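Local coordinates for protein geranyltranstransferase (Campylobacter jejuni, PDB 3NPK) that probably catalyses the condensation of geranyl diphosphate with isopentenyl diphosphate to give farnesyl diphosphate and pyrophosphate, a chain-lengthening step of isoprenoid biosynthesis, at residues L167-L170 and H171-T175; L271-M274 and I275-I279. One frame throughout, in Å; residues are numbered along the deposited sequence.

Interaction 1: residues L167-L170 and H171-T175; sequences LEFL and HTHKT
Phe-169 and His-173, one turn apart on helix 164-189, stack their rings in an offset arrangement, with centroids 3.9 Å apart and planes inclined by 22°. The imidazole can be followed outward from the backbone. CB of His-173 lies near the backbone oxygens of Phe-169 and Leu-170, and CG is placed beside its own backbone N (chi1 -73°), which turns the ring back toward the preceding turn. ND1 then donates to Phe-169 O at 2.8 Å, with the acceptor lying close to the imidazole plane at the ring edge. CE1 stands over the centre of the phenyl face and meets Phe-169 CZ at 3.3 Å, while NE2 passes near the same CZ. Phe-169 O also accepts the helical bond from His-173 N at 3.1 Å, the two donors arriving from opposite faces of the carbonyl plane. One bond and one stack together fix the rotation of the imidazole, and the bond is consistent with a proton on ND1.

On another side of the helix, Leu-170 CD2 makes a CH-pi contact over the face of the His-171 ring, 3.9 Å from its centroid. Phe-169 also meets Phe-23 of the second subunit edge-to-face, and Lys-174 forms a salt bridge with Asp-154. The arrangement is an i to i+4 aromatic pair on a helix of the all-helical polyprenyl synthetase fold, with Phe-169 reaching the second subunit.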
ATOM      1  N   LEU A 167     -25.617   5.205  -4.296  1.00 13.06           N
ATOM      2  CA  LEU A 167     -25.445   4.345  -3.132  1.00 13.96           C
ATOM      3  C   LEU A 167     -24.908   2.977  -3.561  1.00 14.36           C
ATOM      4  O   LEU A 167     -24.017   2.435  -2.917  1.00 13.83           O
ATOM      5  CB  LEU A 167     -26.769   4.225  -2.371  1.00 14.93           C
ATOM      6  CG  LEU A 167     -26.742   3.449  -1.056  1.00 16.67           C
ATOM      7  CD1 LEU A 167     -25.746   4.049  -0.067  1.00 17.95           C
ATOM      8  CD2 LEU A 167     -28.141   3.412  -0.456  1.00 18.93           C
ATOM      9  N   GLU A 168     -25.427   2.444  -4.668  1.00 14.68           N
ATOM     10  CA  GLU A 168     -24.909   1.195  -5.221  1.00 15.40           C
ATOM     11  C   GLU A 168     -23.434   1.319  -5.583  1.00 14.71           C
ATOM     12  O   GLU A 168     -22.638   0.427  -5.291  1.00 15.81           O
ATOM     13  CB  GLU A 168     -25.737   0.774  -6.440  1.00 18.38           C
ATOM     14  CG  GLU A 168     -27.093   0.232  -6.061  1.00 21.70           C
ATOM     15  CD  GLU A 168     -28.072   0.158  -7.227  1.00 26.61           C
ATOM     16  OE1 GLU A 168     -27.821   0.770  -8.292  1.00 29.73           O
ATOM     17  OE2 GLU A 168     -29.118  -0.497  -7.063  1.00 27.69           O
ATOM     18  N   PHE A 169     -23.066   2.432  -6.209  1.00 13.66           N
ATOM     19  CA  PHE A 169     -21.670   2.677  -6.597  1.00 13.30           C
ATOM     20  C   PHE A 169     -20.780   2.686  -5.354  1.00 11.99           C
ATOM     21  O   PHE A 169     -19.717   2.045  -5.310  1.00 12.68           O
ATOM     22  CB  PHE A 169     -21.571   4.019  -7.352  1.00 15.46           C
ATOM     23  CG  PHE A 169     -20.191   4.326  -7.906  1.00 14.62           C
ATOM     24  CD1 PHE A 169     -19.178   4.800  -7.069  1.00 14.67           C
ATOM     25  CD2 PHE A 169     -19.908   4.160  -9.269  1.00 15.68           C
ATOM     26  CE1 PHE A 169     -17.919   5.093  -7.569  1.00 15.07           C
ATOM     27  CE2 PHE A 169     -18.647   4.464  -9.769  1.00 16.48           C
ATOM     28  CZ  PHE A 169     -17.651   4.930  -8.915  1.00 16.26           C
ATOM     29  N   LEU A 170     -21.227   3.428  -4.346  1.00 11.86           N
ATOM     30  CA  LEU A 170     -20.489   3.540  -3.085  1.00 11.15           C
ATOM     31  C   LEU A 170     -20.159   2.155  -2.537  1.00 12.11           C
ATOM     32  O   LEU A 170     -19.001   1.836  -2.287  1.00 12.16           O
ATOM     33  CB  LEU A 170     -21.328   4.357  -2.086  1.00 11.40           C
ATOM     34  CG  LEU A 170     -20.769   4.691  -0.703  1.00 11.56           C
ATOM     35  CD1 LEU A 170     -21.690   5.737  -0.080  1.00 12.80           C
ATOM     36  CD2 LEU A 170     -20.645   3.466   0.216  1.00 14.17           C
ATOM     37  N   HIS A 171     -21.180   1.335  -2.344  1.00 12.76           N
ATOM     38  CA  HIS A 171     -20.978   0.044  -1.697  1.00 12.06           C
ATOM     39  C   HIS A 171     -20.235  -0.944  -2.577  1.00 11.38           C
ATOM     40  O   HIS A 171     -19.444  -1.746  -2.084  1.00 11.35           O
ATOM     41  CB  HIS A 171     -22.316  -0.520  -1.220  1.00 12.75           C
ATOM     42  CG  HIS A 171     -22.800   0.145   0.025  1.00 15.18           C
ATOM     43  ND1 HIS A 171     -23.962   0.885   0.100  1.00 19.95           N
ATOM     44  CD2 HIS A 171     -22.234   0.206   1.253  1.00 16.52           C
ATOM     45  CE1 HIS A 171     -24.094   1.360   1.326  1.00 18.79           C
ATOM     46  NE2 HIS A 171     -23.066   0.951   2.047  1.00 20.77           N
ATOM     47  N   THR A 172     -20.485  -0.906  -3.876  1.00 11.04           N
ATOM     48  CA  THR A 172     -19.768  -1.818  -4.749  1.00 11.76           C
ATOM     49  C   THR A 172     -18.274  -1.542  -4.667  1.00 11.06           C
ATOM     50  O   THR A 172     -17.479  -2.476  -4.683  1.00 11.71           O
ATOM     51  CB  THR A 172     -20.273  -1.774  -6.191  1.00 14.42           C
ATOM     52  OG1 THR A 172     -21.655  -2.104  -6.195  1.00 18.00           O
ATOM     53  CG2 THR A 172     -19.587  -2.871  -7.002  1.00 14.72           C
ATOM     54  N   HIS A 173     -17.885  -0.277  -4.541  1.00 10.84           N
ATOM     55  CA  HIS A 173     -16.469   0.046  -4.484  1.00 10.28           C
ATOM     56  C   HIS A 173     -15.907  -0.167  -3.085  1.00 10.31           C
ATOM     57  O   HIS A 173     -14.812  -0.729  -2.932  1.00 10.20           O
ATOM     58  CB  HIS A 173     -16.210   1.473  -5.003  1.00 10.62           C
ATOM     59  CG  HIS A 173     -16.344   1.584  -6.490  1.00 11.68           C
ATOM     60  ND1 HIS A 173     -17.569   1.616  -7.124  1.00 12.94           N
ATOM     61  CD2 HIS A 173     -15.410   1.633  -7.471  1.00 12.94           C
ATOM     62  CE1 HIS A 173     -17.382   1.682  -8.432  1.00 13.71           C
ATOM     63  NE2 HIS A 173     -16.080   1.702  -8.669  1.00 13.87           N
ATOM     64  N   LYS A 174     -16.645   0.291  -2.066  1.00 10.17           N
ATOM     65  CA  LYS A 174     -16.138   0.260  -0.700  1.00 10.95           C
ATOM     66  C   LYS A 174     -15.914  -1.163  -0.180  1.00 10.80           C
ATOM     67  O   LYS A 174     -14.875  -1.447   0.431  1.00 11.89           O
ATOM     68  CB  LYS A 174     -17.083   1.016   0.236  1.00 12.32           C
ATOM     69  CG  LYS A 174     -16.587   1.048   1.668  1.00 15.14           C
ATOM     70  CD  LYS A 174     -17.453   1.924   2.561  1.00 17.41           C
ATOM     71  CE  LYS A 174     -16.876   1.880   3.967  1.00 22.19           C
ATOM     72  NZ  LYS A 174     -17.821   2.296   5.019  1.00 26.32           N
ATOM     73  N   THR A 175     -16.870  -2.059  -0.416  1.00  9.62           N
ATOM     74  CA  THR A 175     -16.734  -3.429   0.093  1.00 11.33           C
ATOM     75  C   THR A 175     -16.828  -4.532  -0.937  1.00 10.43           C
ATOM     76  O   THR A 175     -16.151  -5.567  -0.796  1.00 10.70           O
ATOM     77  CB  THR A 175     -17.733  -3.738   1.200  1.00 15.53           C
ATOM     78  OG1 THR A 175     -19.044  -3.482   0.720  1.00 16.52           O
ATOM     79  CG2 THR A 175     -17.506  -2.827   2.397  1.00 17.84           C
TER

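Interaction 2: residues L271-M274 and I275-I279; sequences LAQM and IQNLI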
ATOM      1  N   LEU A 271     -17.208 -26.289  -4.129  1.00 14.84           N
ATOM      2  CA  LEU A 271     -16.985 -24.856  -3.987  1.00 13.59           C
ATOM      3  C   LEU A 271     -18.289 -24.128  -3.678  1.00 12.97           C
ATOM      4  O   LEU A 271     -18.330 -23.252  -2.817  1.00 13.61           O
ATOM      5  CB  LEU A 271     -16.347 -24.272  -5.254  1.00 13.90           C
ATOM      6  CG  LEU A 271     -16.100 -22.763  -5.172  1.00 14.33           C
ATOM      7  CD1 LEU A 271     -15.255 -22.394  -3.931  1.00 14.67           C
ATOM      8  CD2 LEU A 271     -15.457 -22.269  -6.446  1.00 15.35           C
ATOM      9  N   ALA A 272     -19.357 -24.491  -4.375  1.00 13.43           N
ATOM     10  CA  ALA A 272     -20.649 -23.863  -4.128  1.00 13.67           C
ATOM     11  C   ALA A 272     -21.075 -24.028  -2.664  1.00 14.95           C
ATOM     12  O   ALA A 272     -21.524 -23.066  -2.027  1.00 14.81           O
ATOM     13  CB  ALA A 272     -21.717 -24.436  -5.061  1.00 15.05           C
ATOM     14  N   GLN A 273     -20.907 -25.235  -2.128  1.00 15.12           N
ATOM     15  CA  GLN A 273     -21.262 -25.496  -0.734  1.00 15.71           C
ATOM     16  C   GLN A 273     -20.391 -24.689   0.248  1.00 14.67           C
ATOM     17  O   GLN A 273     -20.898 -24.147   1.244  1.00 15.49           O
ATOM     18  CB  GLN A 273     -21.155 -26.989  -0.419  1.00 16.91           C
ATOM     19  CG  GLN A 273     -21.608 -27.317   0.986  1.00 18.83           C
ATOM     20  CD  GLN A 273     -23.090 -27.065   1.171  1.00 19.82           C
ATOM     21  OE1 GLN A 273     -23.915 -27.610   0.438  1.00 22.36           O
ATOM     22  NE2 GLN A 273     -23.436 -26.233   2.146  1.00 20.36           N
HETATM   23  N   MSE A 274     -19.090 -24.619  -0.021  1.00 14.53           N
HETATM   24  CA  MSE A 274     -18.188 -23.818   0.804  1.00 15.40           C
HETATM   25  C   MSE A 274     -18.600 -22.356   0.841  1.00 14.82           C
HETATM   26  O   MSE A 274     -18.598 -21.724   1.899  1.00 15.86           O
HETATM   27  CB  MSE A 274     -16.751 -23.951   0.321  1.00 17.87           C
HETATM   28  CG  MSE A 274     -16.140 -25.283   0.677  1.00 23.35           C
HETATM   29 SE   MSE A 274     -14.279 -25.390   0.095  1.00 31.67          SE
HETATM   30  CE  MSE A 274     -14.546 -25.978  -1.725  1.00 33.41           C
ATOM     31  N   ILE A 275     -18.955 -21.809  -0.312  1.00 14.07           N
ATOM     32  CA  ILE A 275     -19.342 -20.408  -0.349  1.00 15.92           C
ATOM     33  C   ILE A 275     -20.676 -20.216   0.367  1.00 16.55           C
ATOM     34  O   ILE A 275     -20.863 -19.244   1.097  1.00 16.71           O
ATOM     35  CB  ILE A 275     -19.381 -19.867  -1.787  1.00 15.64           C
ATOM     36  CG1 ILE A 275     -17.967 -19.918  -2.392  1.00 16.86           C
ATOM     37  CG2 ILE A 275     -19.960 -18.435  -1.830  1.00 15.73           C
ATOM     38  CD1 ILE A 275     -17.896 -19.477  -3.835  1.00 17.10           C
ATOM     39  N   GLN A 276     -21.596 -21.154   0.171  1.00 16.76           N
ATOM     40  CA  GLN A 276     -22.887 -21.106   0.855  1.00 20.29           C
ATOM     41  C   GLN A 276     -22.670 -21.033   2.372  1.00 19.31           C
ATOM     42  O   GLN A 276     -23.314 -20.254   3.070  1.00 20.72           O
ATOM     43  CB  GLN A 276     -23.719 -22.342   0.487  1.00 23.94           C
ATOM     44  CG  GLN A 276     -25.158 -22.283   0.925  1.00 27.94           C
ATOM     45  CD  GLN A 276     -25.912 -21.180   0.216  1.00 31.54           C
ATOM     46  OE1 GLN A 276     -25.904 -21.106  -1.007  1.00 33.37           O
ATOM     47  NE2 GLN A 276     -26.572 -20.319   0.979  1.00 34.00           N
ATOM     48  N   ASN A 277     -21.749 -21.845   2.878  1.00 18.19           N
ATOM     49  CA  ASN A 277     -21.456 -21.838   4.306  1.00 19.29           C
ATOM     50  C   ASN A 277     -20.924 -20.475   4.764  1.00 19.76           C
ATOM     51  O   ASN A 277     -21.291 -19.989   5.833  1.00 22.16           O
ATOM     52  CB  ASN A 277     -20.437 -22.931   4.650  1.00 19.70           C
ATOM     53  CG  ASN A 277     -21.003 -24.348   4.495  1.00 24.61           C
ATOM     54  OD1 ASN A 277     -22.159 -24.534   4.147  1.00 25.47           O
ATOM     55  ND2 ASN A 277     -20.176 -25.346   4.761  1.00 27.27           N
ATOM     56  N   LEU A 278     -20.043 -19.865   3.976  1.00 19.44           N
ATOM     57  CA  LEU A 278     -19.471 -18.571   4.365  1.00 19.52           C
ATOM     58  C   LEU A 278     -20.507 -17.448   4.273  1.00 23.91           C
ATOM     59  O   LEU A 278     -20.474 -16.514   5.075  1.00 26.02           O
ATOM     60  CB  LEU A 278     -18.214 -18.230   3.543  1.00 18.98           C
ATOM     61  CG  LEU A 278     -17.033 -19.192   3.726  1.00 18.78           C
ATOM     62  CD1 LEU A 278     -16.027 -19.020   2.610  1.00 18.77           C
ATOM     63  CD2 LEU A 278     -16.337 -18.956   5.070  1.00 19.25           C
ATOM     64  N   ILE A 279     -21.416 -17.560   3.301  1.00 26.24           N
ATOM     65  CA  ILE A 279     -22.546 -16.640   3.125  1.00 29.08           C
ATOM     66  C   ILE A 279     -23.513 -16.711   4.301  1.00 30.93           C
ATOM     67  O   ILE A 279     -23.837 -15.688   4.913  1.00 30.25           O
ATOM     68  CB  ILE A 279     -23.359 -16.988   1.844  1.00 30.01           C
ATOM     69  CG1 ILE A 279     -22.586 -16.597   0.578  1.00 30.90           C
ATOM     70  CG2 ILE A 279     -24.735 -16.319   1.868  1.00 30.81           C
ATOM     71  CD1 ILE A 279     -23.202 -17.131  -0.713  1.00 30.93           C
TER
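Four successive i to i+4 backbone hydrogen bonds run along helix 269-282, from Ile-275 N to Leu-271 O (3.0 Å) through to Leu-278 N to Met-274 O (3.1 Å). Over this regular frame two side-chain pairs form, one polar and one apolar.

In the polar pair, Gln-273 NE2 donates to Asn-277 OD1 at 2.9 Å with an N-H...O angle of 151°. The oxygen lies in the amide plane of Gln-273, whereas the donor is tilted from the carbonyl plane of Asn-277, and the two amides are turned 52° against each other. A bend at chi2 (66°) brings the Gln-273 amide along the helix instead of letting it run straight outward. The backbone oxygen of the same glutamine accepts from Asn-277 N at 2.9 Å, so backbone and side chain both tie these two residues together.

In the apolar pair, Leu-271 CD1 meets Ile-275 CD1 at 3.9 Å, methyl against methyl. Ile-275 CG1 also rests 3.4 Å from Leu-271 O, the carbonyl that receives its own N-H. Leu-271 touches Ser-53 of helix 42-54 and Ile-275 touches Leu-264 of helix 246-265, which places this pair between neighbouring helices. Met-274, present as selenomethionine, also touches Ser-53.

The chemistry is therefore divided around the helix: directional amide bonding between two exposed residues, and non-directional methyl packing between two buried ones that join the helix to its neighbours.

Overall arrangement
Both contacts are local, each within one helix, but the helices differ: 164-189 for interaction 1 and 269-282 for interaction 2. Their centres are 23 Å apart and their nearest atoms about 13 Å, so they do not touch. Each is partly buried, but only interaction 1 reaches the second subunit, through an aromatic ring. There a side chain bonds to a backbone oxygen and rings supply the packing; in interaction 2 side-chain amides pair at the exposed surface, while aliphatic methyls pack inward. Interaction 1 also comes nearer the bound pyrophosphate, with the Lys-174 side chain about 9 Å away against about 11 Å for that of Leu-278.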